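Long-range contacts in 16S rRNA (guanine(1405)-N(7))-methyltransferase (Klebsiella pneumoniae, PDB 6PI9), which probably methylates the N7 position of guanine 1405 in 16S rRNA, using S-adenosyl-L-methionine as donor, and so confers resistance to various aminoglycosides: residues 115-125 with 175-185; 233-244 with 252-260. All blocks are in the same frame, centred on the assembly; numbering follows the deposited sequence. Where two conformers were deposited one is given.

Interaction 1: residues 115-125 with 175-185. With SAH (S-adenosyl-L-homocysteine), chain B.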
loop_
_atom_site.group_PDB
_atom_site.type_symbol
_atom_site.label_atom_id
_atom_site.label_comp_id
_atom_site.label_asym_id
_atom_site.label_seq_id
_atom_site.Cartn_x
_atom_site.Cartn_y
_atom_site.Cartn_z
ATOM N N ALA A 115 6.096 -12.933 28.771
ATOM C CA ALA A 115 7.262 -13.063 27.915
ATOM C C ALA A 115 7.933 -11.707 27.704
ATOM O O ALA A 115 7.281 -10.665 27.724
ATOM C CB ALA A 115 6.866 -13.625 26.565
ATOM N N ARG A 116 9.251 -11.735 27.489
ATOM C CA ARG A 116 9.971 -10.595 26.929
ATOM C C ARG A 116 9.872 -10.714 25.425
ATOM O O ARG A 116 10.342 -11.711 24.852
ATOM C CB ARG A 116 11.441 -10.581 27.320
ATOM C CG ARG A 116 12.241 -9.434 26.654
ATOM C CD ARG A 116 11.750 -8.051 27.107
ATOM N NE ARG A 116 12.720 -7.001 26.711
ATOM C CZ ARG A 116 12.504 -5.696 26.817
ATOM N NH1 ARG A 116 11.351 -5.245 27.304
ATOM N NH2 ARG A 116 13.446 -4.826 26.422
ATOM N N VAL A 117 9.268 -9.715 24.782
ATOM C CA VAL A 117 8.884 -9.831 23.366
ATOM C C VAL A 117 9.549 -8.704 22.586
ATOM O O VAL A 117 9.384 -7.536 22.938
ATOM C CB VAL A 117 7.354 -9.746 23.185
ATOM C CG1 VAL A 117 6.975 -9.791 21.739
ATOM C CG2 VAL A 117 6.639 -10.905 23.918
ATOM N N LEU A 118 10.259 -9.035 21.512
ATOM C CA LEU A 118 10.748 -8.020 20.578
ATOM C C LEU A 118 9.707 -7.863 19.474
ATOM O O LEU A 118 9.275 -8.854 18.923
ATOM C CB LEU A 118 12.047 -8.482 19.928
ATOM C CG LEU A 118 13.194 -8.881 20.832
ATOM C CD1 LEU A 118 14.409 -9.119 19.941
ATOM C CD2 LEU A 118 13.440 -7.815 21.870
ATOM N N ASP A 119 9.317 -6.637 19.132
ATOM C CA ASP A 119 8.325 -6.435 18.057
ATOM C C ASP A 119 9.068 -5.691 16.951
ATOM O O ASP A 119 9.320 -4.497 17.083
ATOM C CB ASP A 119 7.133 -5.645 18.591
ATOM C CG ASP A 119 5.962 -5.621 17.658
ATOM O OD1 ASP A 119 6.115 -5.949 16.442
ATOM O OD2 ASP A 119 4.859 -5.265 18.177
ATOM N N LEU A 120 9.443 -6.398 15.862
ATOM C CA LEU A 120 10.389 -5.847 14.887
ATOM C C LEU A 120 9.583 -5.161 13.805
ATOM O O LEU A 120 8.631 -5.754 13.290
ATOM C CB LEU A 120 11.240 -6.934 14.232
ATOM C CG LEU A 120 12.546 -7.369 14.871
ATOM C CD1 LEU A 120 12.220 -7.988 16.171
ATOM C CD2 LEU A 120 13.217 -8.405 13.984
ATOM N N ALA A 121 9.935 -3.914 13.506
ATOM C CA ALA A 121 9.143 -3.087 12.616
ATOM C C ALA A 121 7.732 -2.999 13.174
ATOM O O ALA A 121 6.752 -3.369 12.544
ATOM C CB ALA A 121 9.144 -3.653 11.189
ATOM N N CYS A 122 7.653 -2.467 14.400
ATOM C CA CYS A 122 6.510 -2.662 15.279
ATOM C C CYS A 122 5.311 -1.822 14.903
ATOM O O CYS A 122 4.196 -2.182 15.285
ATOM C CB CYS A 122 6.896 -2.346 16.739
ATOM S SG CYS A 122 7.409 -0.617 17.023
ATOM N N GLY A 123 5.511 -0.737 14.151
ATOM C CA GLY A 123 4.400 0.168 13.886
ATOM C C GLY A 123 3.747 0.585 15.181
ATOM O O GLY A 123 4.424 0.937 16.138
ATOM N N LEU A 124 2.415 0.478 15.253
ATOM C CA LEU A 124 1.720 0.697 16.521
ATOM C C LEU A 124 1.327 -0.603 17.226
ATOM O O LEU A 124 0.587 -0.571 18.205
ATOM C CB LEU A 124 0.476 1.548 16.312
ATOM C CG LEU A 124 0.730 2.955 15.775
ATOM C CD1 LEU A 124 -0.621 3.651 15.573
ATOM C CD2 LEU A 124 1.651 3.814 16.699
ATOM N N ASN A 125 1.808 -1.750 16.752
ATOM C CA ASN A 125 1.356 -3.013 17.328
ATOM C C ASN A 125 1.626 -3.146 18.829
ATOM O O ASN A 125 0.836 -3.833 19.502
ATOM C CB ASN A 125 1.994 -4.174 16.561
ATOM C CG ASN A 125 1.446 -5.517 17.019
ATOM O OD1 ASN A 125 0.240 -5.793 16.861
ATOM N ND2 ASN A 125 2.307 -6.334 17.616
ATOM N N GLU A 175 19.183 -7.841 21.050
ATOM C CA GLU A 175 18.539 -8.058 22.334
ATOM C C GLU A 175 18.227 -9.538 22.533
ATOM O O GLU A 175 18.020 -10.288 21.566
ATOM C CB GLU A 175 17.255 -7.232 22.437
ATOM C CG GLU A 175 17.539 -5.726 22.503
ATOM C CD GLU A 175 17.551 -5.056 21.132
ATOM O OE1 GLU A 175 17.513 -3.805 21.093
ATOM O OE2 GLU A 175 17.580 -5.779 20.101
ATOM N N GLU A 176 18.224 -9.950 23.804
ATOM C CA GLU A 176 17.711 -11.245 24.234
ATOM C C GLU A 176 16.216 -11.160 24.454
ATOM O O GLU A 176 15.738 -10.233 25.112
ATOM C CB GLU A 176 18.330 -11.660 25.560
ATOM C CG GLU A 176 19.779 -11.787 25.520
ATOM C CD GLU A 176 20.278 -13.076 26.125
ATOM O OE1 GLU A 176 21.145 -13.692 25.479
ATOM O OE2 GLU A 176 19.860 -13.444 27.257
ATOM N N ALA A 177 15.485 -12.169 23.998
ATOM C CA ALA A 177 14.061 -12.169 24.286
ATOM C C ALA A 177 13.513 -13.590 24.265
ATOM O O ALA A 177 14.164 -14.532 23.812
ATOM C CB ALA A 177 13.307 -11.278 23.309
ATOM N N ASP A 178 12.310 -13.732 24.810
ATOM C CA ASP A 178 11.614 -15.011 24.756
ATOM C C ASP A 178 10.996 -15.241 23.391
ATOM O O ASP A 178 10.902 -16.390 22.926
ATOM C CB ASP A 178 10.566 -15.038 25.854
ATOM C CG ASP A 178 11.212 -15.020 27.233
ATOM O OD1 ASP A 178 12.060 -15.912 27.449
ATOM O OD2 ASP A 178 10.954 -14.105 28.051
ATOM N N ALA A 179 10.578 -14.173 22.728
ATOM C CA ALA A 179 9.930 -14.323 21.434
ATOM C C ALA A 179 10.181 -13.070 20.639
ATOM O O ALA A 179 10.343 -12.001 21.229
ATOM C CB ALA A 179 8.414 -14.551 21.605
ATOM N N ALA A 180 10.205 -13.184 19.285
ATOM C CA ALA A 180 10.243 -12.016 18.429
ATOM C C ALA A 180 9.137 -12.105 17.394
ATOM O O ALA A 180 8.808 -13.196 16.915
ATOM C CB ALA A 180 11.560 -11.847 17.669
ATOM N N LEU A 181 8.545 -10.948 17.117
ATOM C CA LEU A 181 7.435 -10.821 16.191
ATOM C C LEU A 181 8.003 -10.173 14.952
ATOM O O LEU A 181 8.725 -9.180 15.062
ATOM C CB LEU A 181 6.321 -9.946 16.773
ATOM C CG LEU A 181 5.921 -10.259 18.221
ATOM C CD1 LEU A 181 4.807 -9.314 18.689
ATOM C CD2 LEU A 181 5.422 -11.734 18.357
ATOM N N LEU A 182 7.745 -10.790 13.787
ATOM C CA LEU A 182 8.121 -10.258 12.475
ATOM C C LEU A 182 6.838 -10.237 11.672
ATOM O O LEU A 182 6.596 -11.133 10.825
ATOM C CB LEU A 182 9.178 -11.137 11.801
ATOM C CG LEU A 182 10.536 -11.106 12.547
ATOM C CD1 LEU A 182 10.508 -12.163 13.658
ATOM C CD2 LEU A 182 11.678 -11.463 11.561
ATOM N N MET A 183 5.981 -9.248 11.948
ATOM C CA MET A 183 4.615 -9.280 11.434
ATOM C C MET A 183 4.527 -8.351 10.220
ATOM O O MET A 183 4.876 -7.159 10.323
ATOM C CB MET A 183 3.657 -8.886 12.565
ATOM C CG MET A 183 3.640 -9.951 13.679
ATOM S SD MET A 183 2.904 -9.282 15.219
ATOM C CE MET A 183 1.289 -8.756 14.632
ATOM N N LYS A 184 4.073 -8.904 9.079
ATOM C CA LYS A 184 3.912 -8.155 7.827
ATOM C C LYS A 184 5.184 -7.413 7.472
ATOM O O LYS A 184 5.174 -6.238 7.043
ATOM C CB LYS A 184 2.729 -7.196 7.954
ATOM C CG LYS A 184 1.420 -8.001 8.093
ATOM C CD LYS A 184 0.245 -6.987 8.433
ATOM C CE LYS A 184 -1.120 -7.741 8.551
ATOM N NZ LYS A 184 -2.146 -6.746 9.112
ATOM N N LEU A 185 6.283 -8.084 7.680
ATOM C CA LEU A 185 7.596 -7.463 7.581
ATOM C C LEU A 185 8.489 -8.102 6.533
ATOM O O LEU A 185 9.164 -7.396 5.797
ATOM C CB LEU A 185 8.295 -7.568 8.952
ATOM C CG LEU A 185 9.803 -7.280 8.895
ATOM C CD1 LEU A 185 10.047 -5.828 8.472
ATOM C CD2 LEU A 185 10.380 -7.510 10.295
HETATM N N SAH B . 4.599 -5.217 12.393
HETATM C CA SAH B . 3.601 -4.124 12.422
HETATM C CB SAH B . 3.815 -3.169 11.262
HETATM C CG SAH B . 3.873 -3.784 9.834
HETATM S SD SAH B . 3.845 -2.456 8.542
HETATM C C SAH B . 2.168 -4.689 12.370
HETATM O O SAH B . 2.024 -5.816 11.853
HETATM O OXT SAH B . 1.186 -4.038 12.779
HETATM C "C5'" SAH B . 5.632 -2.496 8.082
HETATM C "C4'" SAH B . 6.541 -1.699 9.064
HETATM O "O4'" SAH B . 7.929 -1.957 8.754
HETATM C "C3'" SAH B . 6.372 -0.153 9.122
HETATM O "O3'" SAH B . 6.090 0.273 10.471
HETATM C "C2'" SAH B . 7.720 0.412 8.677
HETATM O "O2'" SAH B . 8.029 1.579 9.442
HETATM C "C1'" SAH B . 8.647 -0.750 9.065
HETATM N N9 SAH B . 9.855 -0.844 8.268
HETATM C C8 SAH B . 9.944 -0.890 6.900
HETATM N N7 SAH B . 11.254 -1.107 6.575
HETATM C C5 SAH B . 11.979 -1.132 7.738
HETATM C C6 SAH B . 13.319 -1.260 8.025
HETATM N N6 SAH B . 14.243 -1.331 7.089
HETATM N N1 SAH B . 13.699 -1.332 9.355
HETATM C C2 SAH B . 12.800 -1.181 10.356
HETATM N N3 SAH B . 11.463 -1.035 10.099
HETATM C C4 SAH B . 11.098 -1.017 8.786
HETATM O O HOH W 1 15.269 -7.693 25.611
HETATM O O HOH W 2 6.559 -7.280 13.945
#
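The backbone oxygen of R116 is gripped by two consecutive amides of the other segment: D178 N lies 2.8 Å from R116 O on a bent bond, and A179 N reaches R116 O in its carbonyl plane at 3.3 Å. D178 returns the favour, since its OD2 takes the N-H of R116 at 3.0 Å through the anti lone pair, in an almost straight bond (173°). Its CG stands beside its own backbone N (chi1 -66°), which swings the carboxylate toward the N-H of R116; a short acidic side chain thus clamps the entry of the strand pair. Beyond it, strands 117-120 and 179-183 run parallel, L118 N and O bonding to A179 O and L181 N, and L120 N to L181 O. These are neighbouring central strands of the Rossmann-like methyltransferase sheet, whose C-terminal ends carry the cofactor. There the amino N of S-adenosyl-L-homocysteine donates to A121 O at 2.8 Å and to M183 O, one carbonyl from each segment, while D141, R96 and L168 are among the ligand's other partners. Just inside, a water accepts the N-H of M183 and lies 2.9 Å from D119 OD1. The other oxygen of D119, OD2, is met on its syn side, from somewhat above the carboxylate plane, by N125 ND2 at 2.8 Å, which ties the strand end to the first turn of helix 125-131; the M183 side chain crosses that of N125 at about a right angle, its SD 3.8 Å from N125 ND2. Small and branched residues suit the sheet faces. A177 CB presses tightly on L118 CG at 3.4 Å, and the small A180 lets its CB meet the CB of L118. On the face of D119, the branch point of L181 packs on V117 CG1, a methyl that stands anti to the valine N (chi1 177°), with helix 125-131 lying over L181.

Interaction 2: residues 233-244 with 252-260; sequences FERILPDTLSVR and ELVYLVERT
The C-terminal beta hairpin, strands 241-248 and 252-259, supplies this contact, together with the end of the helix that leads into it. S242 and E258 form a hydrogen-bonded antiparallel pair: S242 O receives E258 N at 2.7 Å in a nearly straight bond, and S242 N donates to E258 O. Further bonds from R244 N to L256 O and from T260 N to T240 O extend the pairing along the hairpin. On the face that carries E258, the R244 side chain slants across that of E258 and sets NH2 2.8 Å from E258 OE2 in a salt bridge; the guanidinium and carboxylate planes stand at 88°, and NH2 alone comes close. Bends at chi2 and chi3 fold the arginine chain back onto its partner. OE2 is shared with R208, and this carboxylate probably eases the closeness of the two arginines. The other face is largely apolar. F233 lays CD2 over the centre of one face of the Y255 ring, 3.5 Å above its plane, yet the two planes meet obliquely at 49°. V243 CG1 lies in plane at the edge of the same tyrosine, 3.9 Å from Y255 CD1. The tyrosine hydroxyl, buried here, has no hydrogen-bonding partner in the model. V257 is a beta-branched residue whose CG1 meets L241 CB and whose CG2 meets the edge of the F233 ring. Farther along, in one of the two deposited conformers of R259, the L241 CD2 methyl sits over the centre of the guanidinium, whose NH2 bonds to L201 O. Strand 252-259 continues the sheet between 241-248 and 208-214; helices 225-236 and 196-203 pack against the face bearing F233 and L241, while F110 of helix 100-111 touches L256 and R244 on the opposite face.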
loop_
_atom_site.group_PDB
_atom_site.type_symbol
_atom_site.label_atom_id
_atom_site.label_comp_id
_atom_site.label_asym_id
_atom_site.label_seq_id
_atom_site.Cartn_x
_atom_site.Cartn_y
_atom_site.Cartn_z
ATOM N N PHE A 233 8.356 -18.395 1.953
ATOM C CA PHE A 233 8.814 -18.565 3.323
ATOM C C PHE A 233 9.384 -19.967 3.538
ATOM O O PHE A 233 10.458 -20.135 4.145
ATOM C CB PHE A 233 7.658 -18.277 4.292
ATOM C CG PHE A 233 8.078 -18.296 5.752
ATOM C CD1 PHE A 233 9.050 -17.431 6.199
ATOM C CD2 PHE A 233 7.480 -19.170 6.651
ATOM C CE1 PHE A 233 9.425 -17.415 7.544
ATOM C CE2 PHE A 233 7.865 -19.158 8.022
ATOM C CZ PHE A 233 8.834 -18.258 8.435
ATOM N N GLU A 234 8.703 -20.993 3.046
ATOM C CA GLU A 234 9.217 -22.330 3.338
ATOM C C GLU A 234 10.556 -22.541 2.655
ATOM O O GLU A 234 11.397 -23.296 3.158
ATOM C CB GLU A 234 8.213 -23.394 2.919
ATOM C CG GLU A 234 6.789 -23.070 3.347
ATOM C CD GLU A 234 6.364 -23.501 4.752
ATOM O OE1 GLU A 234 5.125 -23.613 4.946
ATOM O OE2 GLU A 234 7.222 -23.711 5.642
ATOM N N ARG A 235 10.808 -21.813 1.575
ATOM C CA ARG A 235 12.052 -21.976 0.852
ATOM C C ARG A 235 13.187 -21.208 1.527
ATOM O O ARG A 235 14.323 -21.687 1.575
ATOM C CB ARG A 235 11.865 -21.512 -0.591
ATOM C CG ARG A 235 13.143 -21.449 -1.361
ATOM C CD ARG A 235 12.900 -21.326 -2.848
ATOM N NE ARG A 235 12.234 -20.083 -3.230
ATOM C CZ ARG A 235 12.860 -18.913 -3.355
ATOM N NH1 ARG A 235 14.164 -18.828 -3.081
ATOM N NH2 ARG A 235 12.193 -17.824 -3.738
ATOM N N ILE A 236 12.915 -20.043 2.093
ATOM C CA ILE A 236 14.033 -19.264 2.658
ATOM C C ILE A 236 14.235 -19.561 4.135
ATOM O O ILE A 236 15.258 -19.154 4.709
ATOM C CB ILE A 236 13.866 -17.754 2.457
ATOM C CG1 ILE A 236 12.660 -17.215 3.230
ATOM C CG2 ILE A 236 13.744 -17.414 0.937
ATOM C CD1 ILE A 236 12.973 -16.460 4.522
ATOM N N LEU A 237 13.302 -20.244 4.782
ATOM C CA LEU A 237 13.450 -20.426 6.224
ATOM C C LEU A 237 14.777 -21.133 6.540
ATOM O O LEU A 237 15.005 -22.241 6.055
ATOM C CB LEU A 237 12.288 -21.250 6.785
ATOM C CG LEU A 237 12.333 -21.465 8.305
ATOM C CD1 LEU A 237 12.091 -20.125 8.987
ATOM C CD2 LEU A 237 11.268 -22.475 8.709
ATOM N N PRO A 238 15.644 -20.560 7.379
ATOM C CA PRO A 238 16.892 -21.262 7.758
ATOM C C PRO A 238 16.645 -22.641 8.358
ATOM O O PRO A 238 15.670 -22.861 9.079
ATOM C CB PRO A 238 17.521 -20.324 8.791
ATOM C CG PRO A 238 16.957 -18.966 8.483
ATOM C CD PRO A 238 15.540 -19.234 8.000
ATOM N N ASP A 239 17.572 -23.571 8.093
ATOM C CA ASP A 239 17.383 -24.945 8.559
ATOM C C ASP A 239 17.410 -25.062 10.078
ATOM O O ASP A 239 16.952 -26.081 10.620
ATOM C CB ASP A 239 18.455 -25.895 7.995
ATOM C CG ASP A 239 18.423 -25.999 6.478
ATOM O OD1 ASP A 239 17.360 -25.738 5.857
ATOM O OD2 ASP A 239 19.471 -26.384 5.911
ATOM N N THR A 240 17.976 -24.070 10.770
ATOM C CA THR A 240 17.986 -24.075 12.224
ATOM C C THR A 240 16.617 -23.773 12.819
ATOM O O THR A 240 16.469 -23.864 14.037
ATOM C CB THR A 240 18.999 -23.060 12.751
ATOM O OG1 THR A 240 18.759 -21.788 12.133
ATOM C CG2 THR A 240 20.410 -23.508 12.455
ATOM N N LEU A 241 15.622 -23.412 11.998
ATOM C CA LEU A 241 14.296 -23.044 12.462
ATOM C C LEU A 241 13.282 -24.053 11.945
ATOM O O LEU A 241 13.496 -24.695 10.913
ATOM C CB LEU A 241 13.926 -21.645 11.976
ATOM C CG LEU A 241 14.901 -20.558 12.464
ATOM C CD1 LEU A 241 14.440 -19.170 11.989
ATOM C CD2 LEU A 241 14.919 -20.621 13.950
ATOM N N SER A 242 12.188 -24.207 12.683
ATOM C CA SER A 242 11.129 -25.118 12.270
ATOM C C SER A 242 9.786 -24.469 12.513
ATOM O O SER A 242 9.581 -23.845 13.556
ATOM C CB SER A 242 11.181 -26.453 13.035
ATOM O OG SER A 242 11.928 -27.424 12.329
ATOM N N VAL A 243 8.882 -24.615 11.540
ATOM C CA VAL A 243 7.503 -24.181 11.703
ATOM C C VAL A 243 6.804 -25.111 12.686
ATOM O O VAL A 243 6.740 -26.335 12.496
ATOM C CB VAL A 243 6.775 -24.134 10.350
ATOM C CG1 VAL A 243 5.286 -23.861 10.552
ATOM C CG2 VAL A 243 7.446 -23.062 9.458
ATOM N N ARG A 244 6.322 -24.532 13.776
ATOM C CA ARG A 244 5.508 -25.304 14.716
ATOM C C ARG A 244 4.036 -25.299 14.302
ATOM O O ARG A 244 3.352 -26.311 14.464
ATOM C CB ARG A 244 5.696 -24.753 16.138
ATOM C CG ARG A 244 4.496 -24.932 17.051
ATOM C CD ARG A 244 4.448 -26.289 17.796
ATOM N NE ARG A 244 5.484 -26.350 18.830
ATOM C CZ ARG A 244 5.398 -25.737 20.013
ATOM N NH1 ARG A 244 4.316 -25.029 20.315
ATOM N NH2 ARG A 244 6.391 -25.829 20.898
ATOM N N GLU A 252 -4.358 -12.241 7.625
ATOM C CA GLU A 252 -2.952 -12.333 8.015
ATOM C C GLU A 252 -2.598 -13.811 8.099
ATOM O O GLU A 252 -3.208 -14.534 8.882
ATOM C CB GLU A 252 -2.723 -11.621 9.376
ATOM C CG GLU A 252 -1.251 -11.574 9.791
ATOM C CD GLU A 252 -1.021 -10.614 10.946
ATOM O OE1 GLU A 252 -1.977 -10.338 11.681
ATOM O OE2 GLU A 252 0.100 -10.102 11.099
ATOM N N LEU A 253 -1.624 -14.252 7.297
ATOM C CA LEU A 253 -1.091 -15.613 7.407
ATOM C C LEU A 253 -0.027 -15.635 8.496
ATOM O O LEU A 253 0.972 -14.911 8.387
ATOM C CB LEU A 253 -0.467 -16.039 6.078
ATOM C CG LEU A 253 0.405 -17.327 6.055
ATOM C CD1 LEU A 253 -0.401 -18.581 6.400
ATOM C CD2 LEU A 253 1.052 -17.397 4.658
ATOM N N VAL A 254 -0.217 -16.481 9.515
ATOM C CA VAL A 254 0.605 -16.453 10.733
ATOM C C VAL A 254 1.355 -17.780 10.846
ATOM O O VAL A 254 0.752 -18.831 10.728
ATOM C CB VAL A 254 -0.253 -16.251 12.004
ATOM C CG1 VAL A 254 0.680 -16.182 13.281
ATOM C CG2 VAL A 254 -1.146 -15.007 11.891
ATOM N N TYR A 255 2.660 -17.709 11.089
ATOM C CA TYR A 255 3.530 -18.855 11.346
ATOM C C TYR A 255 4.096 -18.759 12.757
ATOM O O TYR A 255 4.639 -17.718 13.136
ATOM C CB TYR A 255 4.746 -18.852 10.416
ATOM C CG TYR A 255 4.427 -19.277 9.003
ATOM C CD1 TYR A 255 4.478 -20.605 8.629
ATOM C CD2 TYR A 255 4.089 -18.331 8.039
ATOM C CE1 TYR A 255 4.188 -20.982 7.298
ATOM C CE2 TYR A 255 3.795 -18.715 6.735
ATOM C CZ TYR A 255 3.848 -20.002 6.383
ATOM O OH TYR A 255 3.566 -20.360 5.066
ATOM N N LEU A 256 4.015 -19.852 13.514
ATOM C CA LEU A 256 4.698 -19.950 14.802
ATOM C C LEU A 256 5.951 -20.788 14.574
ATOM O O LEU A 256 5.855 -21.941 14.137
ATOM C CB LEU A 256 3.774 -20.611 15.838
ATOM C CG LEU A 256 2.376 -19.985 16.006
ATOM C CD1 LEU A 256 1.560 -20.700 17.130
ATOM C CD2 LEU A 256 2.479 -18.478 16.267
ATOM N N VAL A 257 7.103 -20.233 14.880
ATOM C CA VAL A 257 8.378 -20.763 14.431
ATOM C C VAL A 257 9.254 -20.995 15.647
ATOM O O VAL A 257 9.377 -20.115 16.503
ATOM C CB VAL A 257 9.052 -19.784 13.462
ATOM C CG1 VAL A 257 10.425 -20.275 13.053
ATOM C CG2 VAL A 257 8.126 -19.544 12.268
ATOM N N GLU A 258 9.915 -22.143 15.677
ATOM C CA GLU A 258 10.690 -22.557 16.837
ATOM C C GLU A 258 12.127 -22.825 16.434
ATOM O O GLU A 258 12.406 -23.303 15.329
ATOM C CB GLU A 258 10.080 -23.792 17.459
ATOM C CG GLU A 258 10.082 -23.779 18.928
ATOM C CD GLU A 258 9.382 -24.996 19.479
ATOM O OE1 GLU A 258 9.243 -25.995 18.726
ATOM O OE2 GLU A 258 8.998 -24.942 20.663
ATOM N N ARG A 259 13.048 -22.452 17.300
ATOM C CA ARG A 259 14.450 -22.665 16.995
ATOM C C ARG A 259 14.784 -24.115 17.312
ATOM O O ARG A 259 14.574 -24.570 18.433
ATOM C CB ARG A 259 15.330 -21.692 17.779
ATOM C CG ARG A 259 16.669 -21.430 17.098
ATOM C CD ARG A 259 17.289 -20.089 17.501
ATOM N NE ARG A 259 16.650 -18.921 16.881
ATOM C CZ ARG A 259 17.131 -18.275 15.813
ATOM N NH1 ARG A 259 18.258 -18.667 15.226
ATOM N NH2 ARG A 259 16.505 -17.221 15.340
ATOM N N THR A 260 15.253 -24.839 16.303
ATOM C CA THR A 260 15.693 -26.219 16.462
ATOM C C THR A 260 17.225 -26.247 16.584
ATOM O O THR A 260 17.946 -25.388 16.038
ATOM C CB THR A 260 15.238 -27.096 15.286
ATOM O OG1 THR A 260 13.848 -26.874 15.058
ATOM C CG2 THR A 260 15.454 -28.564 15.605
ATOM O OXT THR A 260 17.772 -27.123 17.253
#

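Interactions 1 and 2 belong to one mixed sheet, with strand 208-214 lying between strands 179-183 and 252-259. Interaction 1 is buried near the middle of the chain and pairs parallel strands; backbone carbonyls at the C-terminal ends of its strands hold the amino group of S-adenosyl-L-homocysteine, while alanines and leucines fill the faces. Interaction 2 is antiparallel, only partly buried and set at the sheet margin, so it combines a salt bridge on one side with aromatic packing beneath a helix on the other. The two meet where M183 and K184 pack against E252, whose carboxylate also bridges to R96, a residue that binds S-adenosyl-L-homocysteine.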